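Local structure of methionine gamma-lyase (Trichomonas vaginalis, 1E5E) at residues C188-T193 with S258-R263. The protein belongs to the Cys/Met metabolism family of PLP-dependent enzymes and assembles from four chains, each with a seven-stranded and a five-stranded mixed sheet flanked by helices. Numbering follows the deposited sequence.
Sequences CSPMIT and STLNIR
S189 OG, whose nearest neighbour across the contact is L260 CD1, is gripped by two backbone groups of its own loop. It donates to C188 O at 2.7 Å, reaching a lone pair in the carbonyl plane, and accepts from M191 N, with an N-H...O angle of 156°; this second bond closes an ST turn. The turn lies in the loop between strands 180-184 and 202-206 of the large domain of this fold-type I (aspartate aminotransferase-like) PLP enzyme, and it packs on the first turn of helix 260-279. S189 O ties the loop further by accepting from both I192 N and T193 N. With its hydroxyl satisfied inside the loop, S189 can face the methyls of L260, and the contact itself is apolar and buried. L260 is its centre: CG stands anti to the backbone N (chi1 179°), which carries the branched end (CG, CD1 and CD2) out from the helix to the loop. Its CD2 meets P190 CD at 4.2 Å, while its CG lies 3.6 Å from M191 CG. The M191 chain bends back at chi2 and chi3 so that CE also meets L260 CD2, at 3.9 Å; SD lies 3.9 Å from N261 CB, the two side chains crossing at about a right angle. Around the contact, L74 of helix 62-75 touches P190 and M191, M264 touches S189 and M191, and helix 8-14 reaches M191 through P8 and N261 through A9 and C12. On the helix side, R263 NE bonds T259 OG1 at 2.9 Å in the guanidinium plane, and NH1 and NH2 hold Y210 O and G256 O, which fixes the group's rotation. One guanidinium face lies against the helix start, with L260 CA 3.4 Å above its plane, offset toward the rim.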
# COMPACT_ATOMS: atom_id res chain seq x y z
N CYS A 188 4.34 -17.99 -21.41
CA CYS A 188 4.31 -17.09 -22.55
C CYS A 188 3.83 -15.68 -22.27
O CYS A 188 4.39 -14.69 -22.81
CB CYS A 188 3.38 -17.68 -23.60
SG CYS A 188 3.93 -19.16 -24.47
N SER A 189 2.74 -15.56 -21.53
CA SER A 189 2.04 -14.31 -21.23
C SER A 189 1.17 -14.07 -22.46
O SER A 189 1.50 -14.56 -23.53
CB SER A 189 2.91 -13.09 -20.90
OG SER A 189 3.21 -12.37 -22.11
N PRO A 190 0.18 -13.19 -22.37
CA PRO A 190 -0.70 -12.85 -23.46
C PRO A 190 0.04 -12.10 -24.55
O PRO A 190 -0.50 -11.97 -25.66
CB PRO A 190 -1.80 -11.95 -22.86
CG PRO A 190 -1.73 -12.15 -21.39
CD PRO A 190 -0.30 -12.59 -21.09
N MET A 191 1.28 -11.66 -24.31
CA MET A 191 2.00 -10.95 -25.34
C MET A 191 2.58 -11.96 -26.32
O MET A 191 2.92 -11.52 -27.40
CB MET A 191 3.20 -10.18 -24.82
CG MET A 191 2.97 -8.91 -24.07
SD MET A 191 1.88 -7.75 -24.95
CE MET A 191 0.40 -8.13 -24.04
N ILE A 192 2.75 -13.21 -25.92
CA ILE A 192 3.48 -14.13 -26.80
C ILE A 192 2.47 -15.08 -27.43
O ILE A 192 2.57 -15.41 -28.60
CB ILE A 192 4.59 -14.85 -26.02
CG1 ILE A 192 5.78 -13.89 -25.79
CG2 ILE A 192 5.04 -16.12 -26.73
CD1 ILE A 192 6.95 -14.46 -25.02
N THR A 193 1.53 -15.53 -26.63
CA THR A 193 0.53 -16.47 -27.11
C THR A 193 -0.87 -16.18 -26.60
O THR A 193 -1.06 -15.88 -25.43
CB THR A 193 0.89 -17.90 -26.63
OG1 THR A 193 2.14 -18.32 -27.24
CG2 THR A 193 -0.15 -18.90 -27.12
N SER A 258 1.30 -2.58 -17.42
CA SER A 258 1.51 -1.50 -18.35
C SER A 258 2.88 -1.60 -19.01
O SER A 258 3.00 -1.12 -20.16
CB SER A 258 1.22 -0.14 -17.71
OG SER A 258 2.18 0.12 -16.71
N THR A 259 3.89 -2.27 -18.42
CA THR A 259 5.16 -2.42 -19.14
C THR A 259 5.33 -3.84 -19.69
O THR A 259 6.45 -4.21 -20.09
CB THR A 259 6.37 -2.15 -18.23
OG1 THR A 259 6.23 -2.92 -17.02
CG2 THR A 259 6.49 -0.66 -17.93
N LEU A 260 4.29 -4.67 -19.66
CA LEU A 260 4.40 -6.06 -20.09
C LEU A 260 4.98 -6.18 -21.51
O LEU A 260 5.82 -7.02 -21.84
CB LEU A 260 3.03 -6.78 -20.04
CG LEU A 260 3.02 -8.24 -20.50
CD1 LEU A 260 3.96 -9.12 -19.67
CD2 LEU A 260 1.62 -8.88 -20.41
N ASN A 261 4.45 -5.36 -22.43
CA ASN A 261 4.96 -5.47 -23.80
C ASN A 261 6.45 -5.16 -23.92
O ASN A 261 7.15 -5.92 -24.59
CB ASN A 261 4.17 -4.54 -24.72
CG ASN A 261 4.72 -4.52 -26.14
OD1 ASN A 261 4.54 -5.48 -26.88
ND2 ASN A 261 5.34 -3.41 -26.51
N ILE A 262 6.92 -4.06 -23.30
CA ILE A 262 8.34 -3.73 -23.44
C ILE A 262 9.24 -4.64 -22.63
O ILE A 262 10.38 -4.81 -23.03
CB ILE A 262 8.67 -2.25 -23.12
CG1 ILE A 262 8.21 -1.90 -21.69
CG2 ILE A 262 8.01 -1.35 -24.15
CD1 ILE A 262 8.69 -0.52 -21.24
N ARG A 263 8.78 -5.22 -21.57
CA ARG A 263 9.53 -6.18 -20.76
C ARG A 263 9.66 -7.53 -21.49
O ARG A 263 10.76 -8.09 -21.65
CB ARG A 263 8.80 -6.44 -19.42
CG ARG A 263 8.98 -5.33 -18.41
CD ARG A 263 8.43 -5.64 -17.02
NE ARG A 263 6.97 -5.70 -16.91
CZ ARG A 263 6.27 -6.83 -16.93
NH1 ARG A 263 6.88 -8.01 -17.07
NH2 ARG A 263 4.95 -6.76 -16.76